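Long-range contacts in N-alpha-acetyltransferase (Sulfolobus solfataricus P2, PDB 4R3L), which transfers an acetyl group from acetyl-CoA to the free alpha-amino group at protein N-termini, acting on methionine, alanine and serine ends with a preference for serine: residues Ala17-Ile22 / His45-Gly50; Asp23-Ile28 / Asn60-Tyr65. All coordinates share one frame; numbering follows the deposited sequence.

Contact 1. Residues Ala17-Ile22 / His45-Gly50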
ATOM      1  N   ALA A  17       4.962  -7.821  -9.150  1.00 17.75           N
ATOM      2  CA  ALA A  17       6.176  -7.101  -9.468  1.00 20.03           C
ATOM      3  C   ALA A  17       7.353  -8.050  -9.639  1.00 20.87           C
ATOM      4  O   ALA A  17       7.402  -9.104  -8.998  1.00 19.49           O
ATOM      5  CB  ALA A  17       6.481  -6.082  -8.373  1.00 17.93           C
ATOM      6  N   ARG A  18       8.306  -7.646 -10.475  1.00 21.78           N
ATOM      7  CA  ARG A  18       9.553  -8.388 -10.693  1.00 22.94           C
ATOM      8  C   ARG A  18      10.735  -7.447 -10.511  1.00 22.96           C
ATOM      9  O   ARG A  18      10.562  -6.233 -10.583  1.00 21.94           O
ATOM     10  CB  ARG A  18       9.572  -9.007 -12.097  1.00 24.75           C
ATOM     11  CG  ARG A  18       8.361  -9.912 -12.387  1.00 30.65           C
ATOM     12  CD  ARG A  18       8.365 -10.403 -13.837  1.00 36.11           C
ATOM     13  NE  ARG A  18       8.574  -9.304 -14.778  1.00 44.58           N
ATOM     14  CZ  ARG A  18       8.844  -9.468 -16.070  1.00 52.56           C
ATOM     15  NH1 ARG A  18       8.942 -10.692 -16.577  1.00 53.70           N
ATOM     16  NH2 ARG A  18       9.021  -8.411 -16.856  1.00 49.87           N
ATOM     17  N   MET A  19      11.937  -7.995 -10.323  1.00 23.17           N
ATOM     18  CA  MET A  19      13.114  -7.154 -10.084  1.00 26.73           C
ATOM     19  C   MET A  19      13.294  -6.083 -11.150  1.00 26.88           C
ATOM     20  O   MET A  19      13.657  -4.952 -10.846  1.00 29.91           O
ATOM     21  CB  MET A  19      14.377  -8.013  -9.999  1.00 27.60           C
ATOM     22  CG  MET A  19      14.481  -8.782  -8.707  1.00 30.09           C
ATOM     23  SD  MET A  19      14.803  -7.697  -7.298  1.00 33.51           S
ATOM     24  CE  MET A  19      16.453  -7.099  -7.714  1.00 32.46           C
ATOM     25  N   ASP A  20      13.006  -6.435 -12.398  1.00 28.42           N
ATOM     26  CA  ASP A  20      13.177  -5.506 -13.503  1.00 25.80           C
ATOM     27  C   ASP A  20      12.151  -4.378 -13.523  1.00 29.53           C
ATOM     28  O   ASP A  20      12.285  -3.444 -14.310  1.00 30.52           O
ATOM     29  CB  ASP A  20      13.148  -6.272 -14.828  1.00 34.13           C
ATOM     30  CG  ASP A  20      14.427  -7.075 -15.064  1.00 47.79           C
ATOM     31  OD1 ASP A  20      15.296  -7.096 -14.159  1.00 48.55           O
ATOM     32  OD2 ASP A  20      14.567  -7.691 -16.145  1.00 49.61           O
ATOM     33  N   ASP A  21      11.139  -4.451 -12.654  1.00 28.79           N
ATOM     34  CA  ASP A  21      10.185  -3.350 -12.503  1.00 26.62           C
ATOM     35  C   ASP A  21      10.668  -2.225 -11.592  1.00 26.15           C
ATOM     36  O   ASP A  21      10.111  -1.127 -11.635  1.00 23.02           O
ATOM     37  CB  ASP A  21       8.851  -3.846 -11.943  1.00 26.03           C
ATOM     38  CG  ASP A  21       8.156  -4.831 -12.850  1.00 28.35           C
ATOM     39  OD1 ASP A  21       8.175  -4.640 -14.088  1.00 33.66           O
ATOM     40  OD2 ASP A  21       7.575  -5.796 -12.310  1.00 28.91           O
ATOM     41  N   ILE A  22      11.662  -2.503 -10.751  1.00 22.25           N
ATOM     42  CA  ILE A  22      12.018  -1.586  -9.662  1.00 22.04           C
ATOM     43  C   ILE A  22      12.390  -0.191 -10.148  1.00 25.96           C
ATOM     44  O   ILE A  22      12.005   0.799  -9.533  1.00 23.17           O
ATOM     45  CB  ILE A  22      13.179  -2.142  -8.810  1.00 27.01           C
ATOM     46  CG1 ILE A  22      12.826  -3.528  -8.263  1.00 31.63           C
ATOM     47  CG2 ILE A  22      13.512  -1.192  -7.666  1.00 24.21           C
ATOM     48  CD1 ILE A  22      11.728  -3.531  -7.274  1.00 30.86           C
ATOM     49  N   HIS A  45      11.500  -5.665   0.028  1.00 16.68           N
ATOM     50  CA  HIS A  45      10.061  -5.916   0.128  1.00 16.29           C
ATOM     51  C   HIS A  45       9.603  -6.838  -0.995  1.00 18.73           C
ATOM     52  O   HIS A  45       8.704  -7.664  -0.799  1.00 20.55           O
ATOM     53  CB  HIS A  45       9.279  -4.594   0.112  1.00 18.36           C
ATOM     54  CG  HIS A  45       9.360  -3.841   1.401  1.00 20.21           C
ATOM     55  ND1 HIS A  45      10.532  -3.276   1.856  1.00 23.42           N
ATOM     56  CD2 HIS A  45       8.425  -3.589   2.349  1.00 20.12           C
ATOM     57  CE1 HIS A  45      10.315  -2.695   3.025  1.00 23.19           C
ATOM     58  NE2 HIS A  45       9.043  -2.862   3.340  1.00 20.91           N
ATOM     59  N   LEU A  46      10.221  -6.728  -2.169  1.00 16.24           N
ATOM     60  CA  LEU A  46       9.881  -7.649  -3.247  1.00 18.27           C
ATOM     61  C   LEU A  46      10.323  -9.073  -2.881  1.00 20.55           C
ATOM     62  O   LEU A  46       9.566 -10.017  -3.046  1.00 21.13           O
ATOM     63  CB  LEU A  46      10.503  -7.199  -4.573  1.00 19.84           C
ATOM     64  CG  LEU A  46      10.258  -8.112  -5.776  1.00 23.53           C
ATOM     65  CD1 LEU A  46       8.772  -8.241  -6.037  1.00 22.02           C
ATOM     66  CD2 LEU A  46      10.981  -7.594  -7.007  1.00 24.55           C
ATOM     67  N   LYS A  47      11.530  -9.232  -2.338  1.00 23.84           N
ATOM     68  CA  LYS A  47      11.990 -10.571  -1.999  1.00 22.87           C
ATOM     69  C   LYS A  47      11.270 -11.189  -0.796  1.00 21.27           C
ATOM     70  O   LYS A  47      11.049 -12.397  -0.763  1.00 27.58           O
ATOM     71  CB  LYS A  47      13.506 -10.559  -1.767  1.00 22.75           C
ATOM     72  CG  LYS A  47      14.231 -10.144  -3.038  1.00 23.95           C
ATOM     73  CD  LYS A  47      15.687 -10.542  -3.073  1.00 28.94           C
ATOM     74  CE  LYS A  47      16.299 -10.170  -4.428  1.00 32.30           C
ATOM     75  NZ  LYS A  47      15.811 -11.034  -5.556  1.00 39.04           N
ATOM     76  N   GLU A  48      10.898 -10.377   0.186  1.00 20.27           N
ATOM     77  CA  GLU A  48      10.262 -10.914   1.382  1.00 21.62           C
ATOM     78  C   GLU A  48       8.733 -11.071   1.265  1.00 23.85           C
ATOM     79  O   GLU A  48       8.158 -11.988   1.858  1.00 22.91           O
ATOM     80  CB  GLU A  48      10.588 -10.033   2.584  1.00 21.90           C
ATOM     81  CG  GLU A  48      12.086  -9.951   2.897  1.00 26.52           C
ATOM     82  CD  GLU A  48      12.405  -8.989   4.034  1.00 34.22           C
ATOM     83  OE1 GLU A  48      11.515  -8.218   4.436  1.00 42.09           O
ATOM     84  OE2 GLU A  48      13.551  -9.006   4.526  1.00 43.76           O
ATOM     85  N   TYR A  49       8.077 -10.173   0.529  1.00 23.18           N
ATOM     86  CA  TYR A  49       6.599 -10.142   0.508  1.00 21.21           C
ATOM     87  C   TYR A  49       6.064 -10.042  -0.907  1.00 22.27           C
ATOM     88  O   TYR A  49       4.998  -9.452  -1.146  1.00 20.29           O
ATOM     89  CB  TYR A  49       6.062  -8.955   1.320  1.00 20.61           C
ATOM     90  CG  TYR A  49       6.842  -8.636   2.583  1.00 20.54           C
ATOM     91  CD1 TYR A  49       6.791  -9.475   3.683  1.00 21.39           C
ATOM     92  CD2 TYR A  49       7.615  -7.482   2.671  1.00 21.86           C
ATOM     93  CE1 TYR A  49       7.496  -9.187   4.835  1.00 25.93           C
ATOM     94  CE2 TYR A  49       8.330  -7.185   3.829  1.00 26.44           C
ATOM     95  CZ  TYR A  49       8.255  -8.045   4.909  1.00 28.88           C
ATOM     96  OH  TYR A  49       8.954  -7.759   6.069  1.00 30.32           O
ATOM     97  N   GLY A  50       6.793 -10.637  -1.842  1.00 18.29           N
ATOM     98  CA  GLY A  50       6.542 -10.453  -3.256  1.00 19.22           C
ATOM     99  C   GLY A  50       5.182 -10.908  -3.748  1.00 19.22           C
ATOM    100  O   GLY A  50       4.688 -10.379  -4.732  1.00 19.04           O
TER
HETATM  101  O   HOH W   1       6.250 -10.357  -6.704  1.00 31.91           O
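The flat peptide group joining Arg18 to Met19 carries a methyl of Leu46 on one face: CD2 lies 3.5 Å from Arg18 C and stands almost straight above the plane. The preceding carbonyl receives the other branch, with Leu46 CD1 3.4 Å from Ala17 O. In this GNAT domain the pair of contacts joins the loop between strand 13-16 and helix 22-32 to the C-terminal end of helix 39-49. Leu46 supplies most of the helix side of the contact. Its CG is anti to the backbone N (chi1 178°), which projects the fork off the helix so that the two methyls divide between consecutive backbone units of the loop. CD1 also meets Ala17 CB. Leu46 CD2 also touches Met19 SD, at 3.8 Å, and Ile22 CD1, at 4.1 Å, which approach it from directions roughly at right angles, so the fork is packed by side chains as well as by backbone. Ala17 and Ile22 are buried, and Phe53 covers both Ala17 and Leu46 from a neighbouring loop. Toward solvent, Met19 bends at chi2 and chi3 and turns its sulfur to the helix, where Lys47 crosses it at about a right angle. Within the loop, Asp21 helps to hold the turn: its OD2 accepts Arg18 N at 2.7 Å on its anti side, the N-H tilted 33° out of the carboxylate plane, beside the backbone bond from Asp21 N to Arg18 O. Asp21 OD1 makes a salt bridge with Arg15; these two side-chain links would fix the carboxylate's rotation, and the nearby arginine probably favours its charged form. Beyond Leu46 one water bridges the backbones; its approach to Gly50 O is doubtfully short, but it donates soundly to Ala17 O at 2.9 Å.

Contact 2. Residues Asp23-Ile28 / Asn60-Tyr65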
ATOM      1  N   ASP A  23      13.122  -0.103 -11.257  1.00 26.46           N
ATOM      2  CA  ASP A  23      13.514   1.204 -11.781  1.00 28.28           C
ATOM      3  C   ASP A  23      12.300   2.087 -12.093  1.00 24.90           C
ATOM      4  O   ASP A  23      12.291   3.273 -11.759  1.00 24.54           O
ATOM      5  CB  ASP A  23      14.396   1.045 -13.025  1.00 25.93           C
ATOM      6  CG  ASP A  23      15.846   0.748 -12.672  1.00 39.72           C
ATOM      7  OD1 ASP A  23      16.222   0.938 -11.493  1.00 40.05           O
ATOM      8  OD2 ASP A  23      16.610   0.328 -13.565  1.00 43.68           O
ATOM      9  N   GLN A  24      11.274   1.514 -12.714  1.00 22.96           N
ATOM     10  CA  GLN A  24      10.084   2.290 -13.045  1.00 23.49           C
ATOM     11  C   GLN A  24       9.268   2.604 -11.788  1.00 21.54           C
ATOM     12  O   GLN A  24       8.680   3.668 -11.671  1.00 24.40           O
ATOM     13  CB  GLN A  24       9.198   1.546 -14.061  1.00 27.29           C
ATOM     14  CG  GLN A  24       9.840   1.301 -15.422  1.00 33.30           C
ATOM     15  CD  GLN A  24       9.039   0.325 -16.276  1.00 35.48           C
ATOM     16  OE1 GLN A  24       7.935   0.634 -16.725  1.00 33.94           O
ATOM     17  NE2 GLN A  24       9.590  -0.867 -16.487  1.00 37.61           N
ATOM     18  N   ILE A  25       9.228   1.656 -10.865  1.00 21.02           N
ATOM     19  CA  ILE A  25       8.550   1.850  -9.584  1.00 21.53           C
ATOM     20  C   ILE A  25       9.135   3.019  -8.808  1.00 24.85           C
ATOM     21  O   ILE A  25       8.403   3.850  -8.269  1.00 23.02           O
ATOM     22  CB  ILE A  25       8.618   0.555  -8.736  1.00 19.92           C
ATOM     23  CG1 ILE A  25       7.680  -0.512  -9.342  1.00 20.90           C
ATOM     24  CG2 ILE A  25       8.271   0.841  -7.276  1.00 19.21           C
ATOM     25  CD1 ILE A  25       7.811  -1.906  -8.698  1.00 19.80           C
ATOM     26  N   ILE A  26      10.464   3.092  -8.762  1.00 19.42           N
ATOM     27  CA  ILE A  26      11.135   4.186  -8.083  1.00 22.24           C
ATOM     28  C   ILE A  26      10.797   5.510  -8.753  1.00 23.12           C
ATOM     29  O   ILE A  26      10.508   6.489  -8.076  1.00 26.56           O
ATOM     30  CB  ILE A  26      12.682   3.977  -8.053  1.00 24.33           C
ATOM     31  CG1 ILE A  26      13.030   2.769  -7.180  1.00 27.71           C
ATOM     32  CG2 ILE A  26      13.389   5.228  -7.546  1.00 26.34           C
ATOM     33  CD1 ILE A  26      14.540   2.499  -7.080  1.00 25.77           C
ATOM     34  N   LYS A  27      10.815   5.525 -10.081  1.00 22.80           N
ATOM     35  CA  LYS A  27      10.447   6.714 -10.835  1.00 28.44           C
ATOM     36  C   LYS A  27       9.063   7.215 -10.454  1.00 27.97           C
ATOM     37  O   LYS A  27       8.869   8.404 -10.200  1.00 28.92           O
ATOM     38  CB  LYS A  27      10.487   6.433 -12.337  1.00 30.19           C
ATOM     39  CG  LYS A  27       9.830   7.524 -13.183  1.00 32.46           C
ATOM     40  CD  LYS A  27       9.408   7.005 -14.557  1.00 43.92           C
ATOM     41  CE  LYS A  27       7.941   7.326 -14.837  1.00 37.82           C
ATOM     42  NZ  LYS A  27       7.563   7.031 -16.253  1.00 50.34           N
ATOM     43  N   ILE A  28       8.099   6.300 -10.422  1.00 24.92           N
ATOM     44  CA  ILE A  28       6.733   6.631 -10.026  1.00 21.12           C
ATOM     45  C   ILE A  28       6.694   7.191  -8.607  1.00 26.19           C
ATOM     46  O   ILE A  28       6.046   8.199  -8.321  1.00 26.81           O
ATOM     47  CB  ILE A  28       5.824   5.387 -10.115  1.00 22.74           C
ATOM     48  CG1 ILE A  28       5.695   4.941 -11.574  1.00 24.96           C
ATOM     49  CG2 ILE A  28       4.452   5.684  -9.521  1.00 21.99           C
ATOM     50  CD1 ILE A  28       5.029   3.585 -11.749  1.00 24.90           C
ATOM     51  N   ASN A  60       3.259  -2.446 -21.815  1.00 41.41           N
ATOM     52  CA  ASN A  60       4.608  -2.795 -21.363  1.00 48.41           C
ATOM     53  C   ASN A  60       5.264  -1.802 -20.390  1.00 44.70           C
ATOM     54  O   ASN A  60       6.419  -1.990 -20.013  1.00 51.31           O
ATOM     55  CB  ASN A  60       5.535  -2.994 -22.571  1.00 49.56           C
ATOM     56  CG  ASN A  60       4.907  -3.842 -23.659  1.00 60.61           C
ATOM     57  OD1 ASN A  60       3.774  -4.309 -23.524  1.00 63.34           O
ATOM     58  ND2 ASN A  60       5.638  -4.038 -24.752  1.00 67.81           N
ATOM     59  N   SER A  61       4.554  -0.753 -19.986  1.00 35.13           N
ATOM     60  CA  SER A  61       5.093   0.179 -18.984  1.00 33.66           C
ATOM     61  C   SER A  61       4.405   0.024 -17.626  1.00 29.27           C
ATOM     62  O   SER A  61       3.204  -0.188 -17.559  1.00 25.44           O
ATOM     63  CB  SER A  61       4.951   1.632 -19.457  1.00 36.37           C
ATOM     64  OG  SER A  61       5.847   1.924 -20.514  1.00 47.03           O
ATOM     65  N   VAL A  62       5.168   0.138 -16.542  1.00 29.64           N
ATOM     66  CA  VAL A  62       4.568   0.173 -15.204  1.00 22.71           C
ATOM     67  C   VAL A  62       3.963   1.547 -14.970  1.00 25.01           C
ATOM     68  O   VAL A  62       4.647   2.556 -15.127  1.00 25.71           O
ATOM     69  CB  VAL A  62       5.607  -0.138 -14.106  1.00 22.56           C
ATOM     70  CG1 VAL A  62       4.998   0.004 -12.725  1.00 22.13           C
ATOM     71  CG2 VAL A  62       6.193  -1.537 -14.297  1.00 23.88           C
ATOM     72  N   VAL A  63       2.682   1.604 -14.608  1.00 22.45           N
ATOM     73  CA  VAL A  63       2.041   2.885 -14.347  1.00 21.38           C
ATOM     74  C   VAL A  63       1.553   3.022 -12.904  1.00 21.71           C
ATOM     75  O   VAL A  63       1.053   4.074 -12.508  1.00 23.43           O
ATOM     76  CB  VAL A  63       0.847   3.119 -15.290  1.00 21.95           C
ATOM     77  CG1 VAL A  63       1.330   3.174 -16.729  1.00 29.38           C
ATOM     78  CG2 VAL A  63      -0.216   2.021 -15.096  1.00 22.12           C
ATOM     79  N   GLY A  64       1.704   1.967 -12.114  1.00 23.02           N
ATOM     80  CA  GLY A  64       1.284   2.016 -10.726  1.00 17.96           C
ATOM     81  C   GLY A  64       1.814   0.822  -9.976  1.00 19.03           C
ATOM     82  O   GLY A  64       2.232  -0.151 -10.599  1.00 16.67           O
ATOM     83  N   TYR A  65       1.828   0.891  -8.645  1.00 15.27           N
ATOM     84  CA  TYR A  65       2.302  -0.252  -7.882  1.00 13.67           C
ATOM     85  C   TYR A  65       1.731  -0.219  -6.489  1.00 14.42           C
ATOM     86  O   TYR A  65       1.263   0.826  -6.019  1.00 15.25           O
ATOM     87  CB  TYR A  65       3.844  -0.265  -7.825  1.00 15.55           C
ATOM     88  CG  TYR A  65       4.388   0.839  -6.957  1.00 15.39           C
ATOM     89  CD1 TYR A  65       4.627   0.631  -5.608  1.00 18.00           C
ATOM     90  CD2 TYR A  65       4.641   2.103  -7.482  1.00 17.95           C
ATOM     91  CE1 TYR A  65       5.115   1.651  -4.802  1.00 18.63           C
ATOM     92  CE2 TYR A  65       5.120   3.133  -6.682  1.00 17.67           C
ATOM     93  CZ  TYR A  65       5.342   2.903  -5.343  1.00 20.00           C
ATOM     94  OH  TYR A  65       5.834   3.915  -4.541  1.00 23.25           O
TER
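Gln24 OE1 accepts the backbone N-H of Val62 at 2.8 Å, and the angle of 169° at the hydrogen makes this a nearly straight bond from strand to helix side chain. The N-H arrives tilted out of the carbonyl plane of the amide. The same oxygen lies 3.6 Å from Val62 CB, so the amide end also packs against the valine. Deeper in, Ile25 sets CG2 on one face of the Tyr65 ring: the methyl is 3.7 Å from the ring centroid and only 6° off its normal, a CH-pi contact. Tyr65 CG stands between its backbone N and carbonyl carbon (chi1 71°), turning the ring under the helix, where Ile28 CG2 meets the edge 3.9 Å from CE2. The other arm of Ile28 reaches back along the strand, its CD1 3.7 Å from Val62 CG1. The phenol oxygen is held by Ser91 OG and Asn29 ND2, which would hold the far end of the ring in place. Ala93, an acetyl-CoA-binding residue, touches both Ile28 and Tyr65. This is the helix-on-sheet packing of the GNAT fold, with the first helix laid on the central sheet beside the cofactor site.

In the fold
The centres of contacts 1 and 2 lie 12 Å apart, and their segments alternate along the chain: 17-22, 23-28, 45-50, 60-65. Segments 17-22 and 23-28 run directly into one another, so the entry to helix 22-32 meets helix 39-49 while its next turns cross strand 61-65 at 53°. The two contacts also touch, Asp21 OD1 lying 3.7 Å from Val62 CG2. Further packing comes from Phe42, on helix 39-49, which meets Ile22 and Ile25, and from strand 54-58, whose Val55 meets Ala17, Ile25 and Val62. Contact 1 thus ties helix 39-49 to the loop and first turn of helix 22-32, and contact 2 ties that same helix 22-32 to the mixed sheet.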